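Local coordinates for telomerase reverse transcriptase (Candida tropicalis MYA-3404, PDB 6ZD1), which probably extends chromosome ends as a reverse transcriptase, copying a template in the telomerase RNA to add short DNA repeats, at residues R244-P249 with F463-S467; R346-A351 with K528-F532; D299-S305 with S478-S482. All coordinates share one frame; numbering follows the deposited sequence.

Contact 1 (R244-P249 with F463-S467); sequences RVICVP and FQGFS
Cys247 sits in the corner formed by two phenylalanines of the 463-467 turn, and this is the tight part of the contact. Its SG, anti to its own backbone N (chi1 -153°), lies over one face of the Phe463 ring, 4.3 Å from the centroid and displaced toward the rim. Cys247 CB meets CE2 of Phe466 at 3.7 Å, with that ring tilted obliquely. A small, polarisable thiol suits a buried corner between two rings. Just beside it the backbones lock: Cys247 N donates to Gln464 O at 2.8 Å with a nearly straight N-H...O angle of 173°. Gln464 O also receives a CA-H contact from Ile246 CA at 3.3 Å. Gly465, at a phi of 115°, is the third residue of a type II turn from Phe463 to Phe466; its CA comes 3.4 Å from Cys247 O, leaving no room there for a side-chain carbon. Farther on, Pro249 rests its CD on Gly465 O.

Toward Arg244 the fit is looser and less buried than in the cysteine corner. Gln464, extended beyond CG, carries its amide past Ile246, with Gln464 CD 3.5 Å from Ile246 CD1, and over one face of the Arg244 guanidinium. Gln464 NE2 and Arg244 NE are 3.4 Å apart, but both are donors, so the groups merely pack with their planes roughly aligned. The solvent side belongs to Val248, exposed and pointing away from the turn.

Strand 244-249 is bonded to strand 231-237. The turn thus docks on the outermost strand of a sheet, consistent with the reverse transcriptase arrangement in which the Gln-Gly loop of motif B' meets the fingers.

Contact 2 (R346-A351 with K528-F532); sequences RLNQNA and KYGAF
OD1 of Asn348 accepts the N-H of Ala351, with Ala351 N 2.6 Å from Asn348 OD1, in a nearly straight bond (166°) lying in the amide's carbonyl plane. This is the N-cap of helix 349-359, a place that suits asparagine because its short side chain reaches forward to an N-H of the first turn. CG stands anti to the backbone N (chi1 -172°), which brings the amide close to Lys528 O. There Asn348 ND2 passes 3.4 Å from Lys528 O at an angle too poor for bonding. Asn348 CB rests against Tyr529 O, and that carbonyl accepts the backbone N-H of Asn348 (Asn348 N to Tyr529 O, 3.1 Å), with the donor well above the carbonyl plane rather than at a lone pair.

Gly530 has a positive phi, and its CA lies 3.1 Å from Arg346 O, so its lack of a side chain lets the backbones come close. Ala351 puts its methyl beside CA of Tyr529, whose hydroxyl is bonded instead to Glu484. At the outer end, Arg346 CB meets the edge of the Phe532 ring, 3.9 Å from Phe532 CD1, while the guanidinium is turned 54° from that ring and does not stack on it.

The chemistry implies a division of labour: the cap orders the helix start, while one backbone bond and close packing at Gly530 join it to the loop, with no salt bridge between the segments.

Contact 3 (D299-S305 with S478-S482); sequences DMGHRSS and STMVS
The His302 ring has Ser478 O over one face, 3.7 Å above its plane and offset toward the rim, while Ser482 approaches from one end, with Ser482 CB 3.4 Å from His302 CE1. At the other end of the ring CD2 meets Ser478 CB. The helix under it, 469-484, packs against the antiparallel sheet of what is, by family, the reverse transcriptase palm; the 299-305 loop lies across this helix on its way from helix 263-298 to helix 309-326.

A flat ring suits the site because it can lie flat over the helix backbone between two small serines one turn apart. Ser478 O is already engaged within the helix by Ser482 N. Gly301 allows the closest backbone approach, its CA 3.9 Å from Ser482 CA, and Gly301 CA also lies 3.6 Å from Ser482 OG. That hydroxyl, anti to its backbone N (chi1 175°), is thereby directed at the loop, where Asp299 OD2 stands 3.2 Å from Ser482 OG.

A type I turn from His302 to Ser305 then folds the loop back over Val481, whose CG1 touches Gly301 O and Ser304 CB. Ser304 OG is bonded to the indole NE1 of Trp489. Ser478 OG is bonded chiefly to Asp474 O within its own helix, and Ser305 OG has a hydrogen bond with Arg499 NE. Between these two serines, Ser305 OG donates a weak 3.4 Å hydrogen bond to Ser478 OG.

All three contacts lie within the reverse transcriptase region, and their segments interleave: 244-249, 299-305 and 346-351 come first, followed in the same order by partners 463-467, 478-482 and 528-532. Helix 469-484 is common to their surroundings. Contact 1 holds the turn just before it against the edge of the mixed sheet, contact 3 lies on its later turns, and contact 2 packs on it through Leu347 and Tyr529. The centres of contacts 1 and 2 are about 18 Å apart, those of contacts 2 and 3 about 16 Å. Only contacts 2 and 3 touch, Met480 packing on Tyr529 and Ala531, an arrangement consistent with helix 469-484 linking the fingers and palm.

Contact 1 (R244-P249 with F463-S467)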
ATOM      1  N   ARG A 244       9.329  11.194  -2.871  1.00 86.34           N
ATOM      2  CA  ARG A 244       9.888   9.867  -3.044  1.00 84.77           C
ATOM      3  C   ARG A 244       9.792   9.511  -4.516  1.00 85.31           C
ATOM      4  O   ARG A 244       8.797   9.823  -5.175  1.00 84.45           O
ATOM      5  CB  ARG A 244       9.130   8.838  -2.208  1.00 86.55           C
ATOM      6  CG  ARG A 244       9.845   8.379  -0.955  1.00 89.80           C
ATOM      7  CD  ARG A 244      10.017   6.870  -0.920  1.00 96.15           C
ATOM      8  NE  ARG A 244       8.818   6.155  -1.350  1.00 92.05           N
ATOM      9  CZ  ARG A 244       7.761   5.925  -0.577  1.00 91.81           C
ATOM     10  NH1 ARG A 244       7.741   6.365   0.674  1.00102.15           N
ATOM     11  NH2 ARG A 244       6.720   5.259  -1.058  1.00 91.27           N
ATOM     12  N   VAL A 245      10.828   8.870  -5.032  1.00 85.43           N
ATOM     13  CA  VAL A 245      10.873   8.479  -6.432  1.00 83.62           C
ATOM     14  C   VAL A 245      10.573   6.989  -6.493  1.00 82.57           C
ATOM     15  O   VAL A 245      11.337   6.165  -5.979  1.00 86.00           O
ATOM     16  CB  VAL A 245      12.222   8.816  -7.077  1.00 83.16           C
ATOM     17  CG1 VAL A 245      12.196   8.461  -8.555  1.00 78.70           C
ATOM     18  CG2 VAL A 245      12.542  10.291  -6.886  1.00 90.96           C
ATOM     19  N   ILE A 246       9.440   6.649  -7.095  1.00 80.47           N
ATOM     20  CA  ILE A 246       9.033   5.269  -7.311  1.00 79.08           C
ATOM     21  C   ILE A 246       9.002   5.022  -8.810  1.00 79.21           C
ATOM     22  O   ILE A 246       8.591   5.896  -9.583  1.00 76.85           O
ATOM     23  CB  ILE A 246       7.659   4.972  -6.675  1.00 80.50           C
ATOM     24  CG1 ILE A 246       7.666   5.360  -5.195  1.00 81.94           C
ATOM     25  CG2 ILE A 246       7.295   3.503  -6.838  1.00 90.55           C
ATOM     26  CD1 ILE A 246       8.762   4.686  -4.400  1.00 82.51           C
ATOM     27  N   CYS A 247       9.449   3.843  -9.220  1.00 75.47           N
ATOM     28  CA  CYS A 247       9.421   3.437 -10.617  1.00 72.94           C
ATOM     29  C   CYS A 247       8.383   2.334 -10.765  1.00 73.42           C
ATOM     30  O   CYS A 247       8.511   1.269 -10.152  1.00 72.79           O
ATOM     31  CB  CYS A 247      10.798   2.964 -11.077  1.00 77.53           C
ATOM     32  SG  CYS A 247      11.096   3.164 -12.844  1.00 77.97           S
ATOM     33  N   VAL A 248       7.349   2.600 -11.557  1.00 73.62           N
ATOM     34  CA  VAL A 248       6.250   1.665 -11.774  1.00 77.81           C
ATOM     35  C   VAL A 248       6.530   0.903 -13.074  1.00 70.69           C
ATOM     36  O   VAL A 248       6.624   1.534 -14.131  1.00 72.21           O
ATOM     37  CB  VAL A 248       4.897   2.388 -11.852  1.00 70.79           C
ATOM     38  CG1 VAL A 248       3.768   1.379 -11.991  1.00 58.71           C
ATOM     39  CG2 VAL A 248       4.695   3.271 -10.625  1.00 74.05           C
ATOM     40  N   PRO A 249       6.663  -0.422 -13.025  1.00 68.95           N
ATOM     41  CA  PRO A 249       7.036  -1.166 -14.239  1.00 76.31           C
ATOM     42  C   PRO A 249       6.010  -0.999 -15.350  1.00 76.02           C
ATOM     43  O   PRO A 249       4.808  -1.179 -15.147  1.00 77.44           O
ATOM     44  CB  PRO A 249       7.101  -2.619 -13.749  1.00 72.17           C
ATOM     45  CG  PRO A 249       7.338  -2.515 -12.278  1.00 77.80           C
ATOM     46  CD  PRO A 249       6.594  -1.290 -11.841  1.00 75.20           C
ATOM     47  N   PHE A 463      15.937   0.955  -8.146  1.00 64.63           N
ATOM     48  CA  PHE A 463      14.687   1.695  -8.175  1.00 55.93           C
ATOM     49  C   PHE A 463      13.692   1.073  -7.212  1.00 61.93           C
ATOM     50  O   PHE A 463      13.433  -0.132  -7.262  1.00 65.73           O
ATOM     51  CB  PHE A 463      14.106   1.698  -9.585  1.00 59.01           C
ATOM     52  CG  PHE A 463      14.583   2.831 -10.432  1.00 76.13           C
ATOM     53  CD1 PHE A 463      14.652   4.112  -9.915  1.00 81.58           C
ATOM     54  CD2 PHE A 463      14.964   2.617 -11.745  1.00 71.29           C
ATOM     55  CE1 PHE A 463      15.088   5.162 -10.697  1.00 79.11           C
ATOM     56  CE2 PHE A 463      15.400   3.661 -12.530  1.00 75.93           C
ATOM     57  CZ  PHE A 463      15.461   4.937 -12.006  1.00 73.69           C
ATOM     58  N   GLN A 464      13.126   1.897  -6.340  1.00 70.01           N
ATOM     59  CA  GLN A 464      12.013   1.453  -5.521  1.00 56.75           C
ATOM     60  C   GLN A 464      10.771   1.342  -6.394  1.00 60.12           C
ATOM     61  O   GLN A 464      10.470   2.246  -7.180  1.00 70.70           O
ATOM     62  CB  GLN A 464      11.785   2.426  -4.370  1.00 56.00           C
ATOM     63  CG  GLN A 464      10.868   1.901  -3.289  1.00 80.33           C
ATOM     64  CD  GLN A 464      10.726   2.876  -2.143  1.00 90.70           C
ATOM     65  OE1 GLN A 464      11.623   3.682  -1.886  1.00 95.37           O
ATOM     66  NE2 GLN A 464       9.593   2.820  -1.451  1.00 80.14           N
ATOM     67  N   GLY A 465      10.054   0.231  -6.267  1.00 61.09           N
ATOM     68  CA  GLY A 465       8.881  -0.030  -7.084  1.00 61.99           C
ATOM     69  C   GLY A 465       8.999  -1.218  -8.016  1.00 62.51           C
ATOM     70  O   GLY A 465       7.983  -1.627  -8.598  1.00 65.32           O
ATOM     71  N   PHE A 466      10.190  -1.776  -8.215  1.00 63.68           N
ATOM     72  CA  PHE A 466      10.328  -3.001  -8.986  1.00 61.72           C
ATOM     73  C   PHE A 466      10.098  -4.223  -8.103  1.00 60.54           C
ATOM     74  O   PHE A 466      10.122  -4.154  -6.869  1.00 64.01           O
ATOM     75  CB  PHE A 466      11.703  -3.075  -9.645  1.00 68.68           C
ATOM     76  CG  PHE A 466      11.808  -2.279 -10.911  1.00 67.91           C
ATOM     77  CD1 PHE A 466      11.475  -2.848 -12.127  1.00 76.18           C
ATOM     78  CD2 PHE A 466      12.225  -0.962 -10.883  1.00 67.72           C
ATOM     79  CE1 PHE A 466      11.561  -2.117 -13.296  1.00 83.05           C
ATOM     80  CE2 PHE A 466      12.317  -0.226 -12.048  1.00 65.66           C
ATOM     81  CZ  PHE A 466      11.984  -0.805 -13.256  1.00 67.75           C
ATOM     82  N   SER A 467       9.914  -5.368  -8.763  1.00 61.91           N
ATOM     83  CA  SER A 467       9.455  -6.572  -8.076  1.00 61.47           C
ATOM     84  C   SER A 467      10.412  -6.996  -6.967  1.00 59.31           C
ATOM     85  O   SER A 467       9.979  -7.390  -5.878  1.00 65.60           O
ATOM     86  CB  SER A 467       9.278  -7.705  -9.088  1.00 67.63           C
ATOM     87  OG  SER A 467       8.485  -7.286 -10.185  1.00 91.45           O
TER

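Contact 2 (R346-A351 with K528-F532)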
ATOM      1  N   ARG A 346      21.187   4.654  -2.559  1.00 67.07           N
ATOM      2  CA  ARG A 346      22.606   4.486  -2.268  1.00 53.85           C
ATOM      3  C   ARG A 346      23.047   3.029  -2.268  1.00 55.62           C
ATOM      4  O   ARG A 346      24.240   2.765  -2.088  1.00 60.21           O
ATOM      5  CB  ARG A 346      22.959   5.119  -0.912  1.00 68.88           C
ATOM      6  CG  ARG A 346      22.468   6.554  -0.696  1.00 63.53           C
ATOM      7  CD  ARG A 346      22.771   7.460  -1.874  1.00 67.67           C
ATOM      8  NE  ARG A 346      24.203   7.638  -2.097  1.00 93.05           N
ATOM      9  CZ  ARG A 346      24.717   8.226  -3.173  1.00 91.96           C
ATOM     10  NH1 ARG A 346      23.918   8.687  -4.127  1.00 87.78           N
ATOM     11  NH2 ARG A 346      26.030   8.348  -3.301  1.00102.62           N
ATOM     12  N   LEU A 347      22.125   2.087  -2.466  1.00 50.39           N
ATOM     13  CA  LEU A 347      22.459   0.667  -2.420  1.00 47.15           C
ATOM     14  C   LEU A 347      23.563   0.344  -3.419  1.00 63.74           C
ATOM     15  O   LEU A 347      23.554   0.825  -4.555  1.00 57.97           O
ATOM     16  CB  LEU A 347      21.217  -0.173  -2.721  1.00 46.89           C
ATOM     17  CG  LEU A 347      21.122  -1.572  -2.112  1.00 61.31           C
ATOM     18  CD1 LEU A 347      20.861  -1.478  -0.615  1.00 60.52           C
ATOM     19  CD2 LEU A 347      20.037  -2.388  -2.796  1.00 47.76           C
ATOM     20  N   ASN A 348      24.541  -0.447  -2.977  1.00 59.93           N
ATOM     21  CA  ASN A 348      25.683  -0.798  -3.818  1.00 58.26           C
ATOM     22  C   ASN A 348      25.320  -2.007  -4.675  1.00 55.38           C
ATOM     23  O   ASN A 348      25.150  -3.117  -4.157  1.00 51.56           O
ATOM     24  CB  ASN A 348      26.913  -1.080  -2.959  1.00 62.37           C
ATOM     25  CG  ASN A 348      28.170  -1.260  -3.782  1.00 55.58           C
ATOM     26  OD1 ASN A 348      28.401  -2.323  -4.358  1.00 59.09           O
ATOM     27  ND2 ASN A 348      28.997  -0.222  -3.837  1.00 50.14           N
ATOM     28  N   GLN A 349      25.225  -1.796  -5.990  1.00 49.21           N
ATOM     29  CA  GLN A 349      24.799  -2.869  -6.884  1.00 50.16           C
ATOM     30  C   GLN A 349      25.780  -4.032  -6.859  1.00 50.40           C
ATOM     31  O   GLN A 349      25.370  -5.200  -6.859  1.00 60.43           O
ATOM     32  CB  GLN A 349      24.637  -2.338  -8.308  1.00 49.79           C
ATOM     33  CG  GLN A 349      23.469  -1.383  -8.480  1.00 49.91           C
ATOM     34  CD  GLN A 349      23.400  -0.818  -9.879  1.00 55.51           C
ATOM     35  OE1 GLN A 349      24.160  -1.225 -10.759  1.00 53.79           O
ATOM     36  NE2 GLN A 349      22.494   0.129 -10.095  1.00 51.06           N
ATOM     37  N   ASN A 350      27.079  -3.737  -6.834  1.00 49.69           N
ATOM     38  CA  ASN A 350      28.063  -4.813  -6.828  1.00 51.78           C
ATOM     39  C   ASN A 350      28.025  -5.584  -5.513  1.00 56.13           C
ATOM     40  O   ASN A 350      28.041  -6.821  -5.516  1.00 54.65           O
ATOM     41  CB  ASN A 350      29.455  -4.247  -7.100  1.00 55.91           C
ATOM     42  CG  ASN A 350      29.636  -3.832  -8.550  1.00 51.66           C
ATOM     43  OD1 ASN A 350      28.976  -4.362  -9.442  1.00 51.11           O
ATOM     44  ND2 ASN A 350      30.533  -2.883  -8.792  1.00 51.83           N
ATOM     45  N   ALA A 351      27.934  -4.879  -4.383  1.00 52.04           N
ATOM     46  CA  ALA A 351      27.787  -5.572  -3.109  1.00 51.96           C
ATOM     47  C   ALA A 351      26.505  -6.394  -3.084  1.00 53.17           C
ATOM     48  O   ALA A 351      26.482  -7.503  -2.540  1.00 53.47           O
ATOM     49  CB  ALA A 351      27.815  -4.574  -1.952  1.00 51.15           C
ATOM     50  N   LYS A 528      30.732   0.484   2.075  1.00 73.01           N
ATOM     51  CA  LYS A 528      31.030  -0.517   1.055  1.00 63.27           C
ATOM     52  C   LYS A 528      29.753  -1.120   0.490  1.00 71.09           C
ATOM     53  O   LYS A 528      29.676  -1.428  -0.705  1.00 64.27           O
ATOM     54  CB  LYS A 528      31.914  -1.615   1.644  1.00 57.38           C
ATOM     55  CG  LYS A 528      33.263  -1.131   2.127  1.00 76.28           C
ATOM     56  CD  LYS A 528      34.006  -2.237   2.850  1.00 88.01           C
ATOM     57  CE  LYS A 528      34.372  -1.807   4.258  1.00 92.91           C
ATOM     58  NZ  LYS A 528      34.993  -2.911   5.035  1.00107.25           N
ATOM     59  N   TYR A 529      28.744  -1.299   1.337  1.00 66.07           N
ATOM     60  CA  TYR A 529      27.469  -1.874   0.942  1.00 59.04           C
ATOM     61  C   TYR A 529      26.500  -0.833   0.399  1.00 68.52           C
ATOM     62  O   TYR A 529      25.430  -1.202  -0.099  1.00 49.86           O
ATOM     63  CB  TYR A 529      26.833  -2.586   2.143  1.00 51.79           C
ATOM     64  CG  TYR A 529      27.765  -3.553   2.854  1.00 65.88           C
ATOM     65  CD1 TYR A 529      28.628  -3.118   3.856  1.00 63.00           C
ATOM     66  CD2 TYR A 529      27.776  -4.904   2.523  1.00 64.59           C
ATOM     67  CE1 TYR A 529      29.479  -4.004   4.502  1.00 61.85           C
ATOM     68  CE2 TYR A 529      28.621  -5.793   3.164  1.00 57.65           C
ATOM     69  CZ  TYR A 529      29.469  -5.340   4.150  1.00 60.61           C
ATOM     70  OH  TYR A 529      30.309  -6.227   4.788  1.00 75.74           O
ATOM     71  N   GLY A 530      26.868   0.444   0.429  1.00 70.73           N
ATOM     72  CA  GLY A 530      25.926   1.499   0.132  1.00 58.92           C
ATOM     73  C   GLY A 530      25.118   1.989   1.311  1.00 60.91           C
ATOM     74  O   GLY A 530      24.167   2.757   1.114  1.00 59.77           O
ATOM     75  N   ALA A 531      25.438   1.548   2.524  1.00 69.38           N
ATOM     76  CA  ALA A 531      24.766   2.020   3.726  1.00 62.28           C
ATOM     77  C   ALA A 531      25.490   3.247   4.268  1.00 68.98           C
ATOM     78  O   ALA A 531      26.685   3.182   4.575  1.00 65.26           O
ATOM     79  CB  ALA A 531      24.718   0.917   4.781  1.00 69.09           C
ATOM     80  N   PHE A 532      24.763   4.356   4.399  1.00 69.22           N
ATOM     81  CA  PHE A 532      25.293   5.595   4.954  1.00 65.13           C
ATOM     82  C   PHE A 532      24.442   5.986   6.153  1.00 69.69           C
ATOM     83  O   PHE A 532      23.246   6.263   6.003  1.00 77.03           O
ATOM     84  CB  PHE A 532      25.293   6.717   3.913  1.00 63.50           C
ATOM     85  CG  PHE A 532      26.242   6.491   2.770  1.00 73.23           C
ATOM     86  CD1 PHE A 532      25.829   5.825   1.626  1.00 70.66           C
ATOM     87  CD2 PHE A 532      27.545   6.959   2.832  1.00 75.71           C
ATOM     88  CE1 PHE A 532      26.699   5.626   0.570  1.00 69.37           C
ATOM     89  CE2 PHE A 532      28.421   6.761   1.777  1.00 67.78           C
ATOM     90  CZ  PHE A 532      27.999   6.092   0.650  1.00 60.22           C
TER

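Contact 3 (D299-S305 with S478-S482)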
ATOM      1  N   ASP A 299      22.084 -18.986  10.426  1.00 95.10           N
ATOM      2  CA  ASP A 299      23.069 -18.062  10.960  1.00 99.46           C
ATOM      3  C   ASP A 299      22.519 -17.290  12.151  1.00 97.23           C
ATOM      4  O   ASP A 299      21.333 -16.953  12.210  1.00 93.75           O
ATOM      5  CB  ASP A 299      23.527 -17.082   9.880  1.00 96.95           C
ATOM      6  CG  ASP A 299      25.013 -17.167   9.614  1.00110.44           C
ATOM      7  OD1 ASP A 299      25.446 -18.152   8.977  1.00108.18           O
ATOM      8  OD2 ASP A 299      25.747 -16.253  10.045  1.00100.37           O
HETATM    9  N   MSE A 300      23.406 -16.993  13.093  1.00 96.51           N
HETATM   10  CA  MSE A 300      23.050 -16.166  14.233  1.00 98.56           C
HETATM   11  C   MSE A 300      23.084 -14.702  13.811  1.00 97.24           C
HETATM   12  O   MSE A 300      22.398 -13.858  14.390  1.00 99.91           O
HETATM   13  CB  MSE A 300      23.999 -16.419  15.408  1.00106.31           C
HETATM   14  CG  MSE A 300      24.143 -17.890  15.781  1.00112.73           C
HETATM   15 SE   MSE A 300      24.923 -18.177  17.551  1.00207.23          SE
HETATM   16  CE  MSE A 300      26.715 -18.756  17.041  1.00114.38           C
ATOM     17  N   GLY A 301      23.880 -14.413  12.778  1.00 89.64           N
ATOM     18  CA  GLY A 301      23.985 -13.055  12.274  1.00 88.23           C
ATOM     19  C   GLY A 301      22.754 -12.568  11.542  1.00 90.77           C
ATOM     20  O   GLY A 301      22.587 -11.354  11.372  1.00 89.01           O
ATOM     21  N   HIS A 302      21.880 -13.481  11.119  1.00 87.70           N
ATOM     22  CA  HIS A 302      20.667 -13.102  10.409  1.00 86.50           C
ATOM     23  C   HIS A 302      19.441 -13.051  11.305  1.00 83.14           C
ATOM     24  O   HIS A 302      18.419 -12.490  10.894  1.00 73.79           O
ATOM     25  CB  HIS A 302      20.394 -14.070   9.253  1.00 87.67           C
ATOM     26  CG  HIS A 302      21.381 -13.967   8.134  1.00 86.30           C
ATOM     27  ND1 HIS A 302      22.683 -14.404   8.247  1.00 89.48           N
ATOM     28  CD2 HIS A 302      21.259 -13.471   6.880  1.00 80.09           C
ATOM     29  CE1 HIS A 302      23.319 -14.188   7.111  1.00 86.32           C
ATOM     30  NE2 HIS A 302      22.478 -13.620   6.266  1.00 87.13           N
ATOM     31  N   ARG A 303      19.513 -13.625  12.508  1.00 88.98           N
ATOM     32  CA  ARG A 303      18.395 -13.502  13.437  1.00 90.05           C
ATOM     33  C   ARG A 303      18.194 -12.055  13.868  1.00 87.84           C
ATOM     34  O   ARG A 303      17.067 -11.654  14.188  1.00 81.53           O
ATOM     35  CB  ARG A 303      18.615 -14.399  14.653  1.00 87.52           C
ATOM     36  CG  ARG A 303      17.327 -14.882  15.300  1.00 93.06           C
ATOM     37  CD  ARG A 303      17.598 -15.707  16.548  1.00104.20           C
ATOM     38  NE  ARG A 303      18.529 -16.806  16.302  1.00112.07           N
ATOM     39  CZ  ARG A 303      19.808 -16.799  16.668  1.00117.75           C
ATOM     40  NH1 ARG A 303      20.313 -15.747  17.301  1.00106.66           N
ATOM     41  NH2 ARG A 303      20.582 -17.843  16.402  1.00106.94           N
ATOM     42  N   SER A 304      19.263 -11.256  13.859  1.00 82.28           N
ATOM     43  CA  SER A 304      19.133  -9.841  14.178  1.00 84.13           C
ATOM     44  C   SER A 304      18.286  -9.098  13.153  1.00 78.83           C
ATOM     45  O   SER A 304      17.704  -8.059  13.480  1.00 74.28           O
ATOM     46  CB  SER A 304      20.519  -9.200  14.283  1.00 82.82           C
ATOM     47  OG  SER A 304      21.315  -9.859  15.257  1.00101.06           O
ATOM     48  N   SER A 305      18.182  -9.617  11.931  1.00 78.58           N
ATOM     49  CA  SER A 305      17.348  -9.000  10.906  1.00 87.08           C
ATOM     50  C   SER A 305      15.895  -9.403  11.131  1.00 76.33           C
ATOM     51  O   SER A 305      15.543 -10.581  11.010  1.00 82.85           O
ATOM     52  CB  SER A 305      17.823  -9.410   9.512  1.00 85.72           C
ATOM     53  OG  SER A 305      19.133  -8.929   9.256  1.00 74.94           O
ATOM     54  N   SER A 478      20.787  -7.948   5.384  1.00 56.69           N
ATOM     55  CA  SER A 478      20.958  -9.144   6.205  1.00 63.97           C
ATOM     56  C   SER A 478      22.382  -9.668   6.103  1.00 71.12           C
ATOM     57  O   SER A 478      22.994 -10.028   7.116  1.00 80.33           O
ATOM     58  CB  SER A 478      19.963 -10.229   5.790  1.00 54.93           C
ATOM     59  OG  SER A 478      18.623  -9.803   5.985  1.00 75.50           O
ATOM     60  N   THR A 479      22.920  -9.722   4.882  1.00 63.82           N
ATOM     61  CA  THR A 479      24.311 -10.109   4.684  1.00 60.37           C
ATOM     62  C   THR A 479      25.258  -9.136   5.373  1.00 63.23           C
ATOM     63  O   THR A 479      26.245  -9.549   5.993  1.00 69.60           O
ATOM     64  CB  THR A 479      24.617 -10.182   3.189  1.00 71.96           C
ATOM     65  OG1 THR A 479      23.746 -11.135   2.568  1.00 68.57           O
ATOM     66  CG2 THR A 479      26.062 -10.594   2.952  1.00 80.93           C
HETATM   67  N   MSE A 480      24.981  -7.841   5.260  1.00 62.78           N
HETATM   68  CA  MSE A 480      25.813  -6.815   5.871  1.00 59.83           C
HETATM   69  C   MSE A 480      25.832  -6.940   7.389  1.00 72.50           C
HETATM   70  O   MSE A 480      26.899  -6.936   8.002  1.00 72.43           O
HETATM   71  CB  MSE A 480      25.316  -5.427   5.472  1.00 55.80           C
HETATM   72  CG  MSE A 480      26.119  -4.289   6.074  1.00 72.50           C
HETATM   73 SE   MSE A 480      25.304  -2.544   5.774  1.00120.88          SE
HETATM   74  CE  MSE A 480      23.642  -2.806   6.766  1.00 77.03           C
ATOM     75  N   VAL A 481      24.644  -7.063   7.989  1.00 62.49           N
ATOM     76  CA  VAL A 481      24.554  -7.174   9.443  1.00 66.06           C
ATOM     77  C   VAL A 481      25.291  -8.416   9.929  1.00 75.54           C
ATOM     78  O   VAL A 481      25.977  -8.387  10.959  1.00 72.59           O
ATOM     79  CB  VAL A 481      23.080  -7.174   9.889  1.00 72.52           C
ATOM     80  CG1 VAL A 481      22.953  -7.649  11.326  1.00 78.28           C
ATOM     81  CG2 VAL A 481      22.480  -5.783   9.738  1.00 69.90           C
ATOM     82  N   SER A 482      25.205  -9.510   9.167  1.00 74.55           N
ATOM     83  CA  SER A 482      25.757 -10.782   9.620  1.00 79.39           C
ATOM     84  C   SER A 482      27.279 -10.801   9.553  1.00 76.36           C
ATOM     85  O   SER A 482      27.925 -11.427  10.400  1.00 79.40           O
ATOM     86  CB  SER A 482      25.177 -11.924   8.787  1.00 86.96           C
ATOM     87  OG  SER A 482      25.769 -13.166   9.127  1.00 89.13           O
TER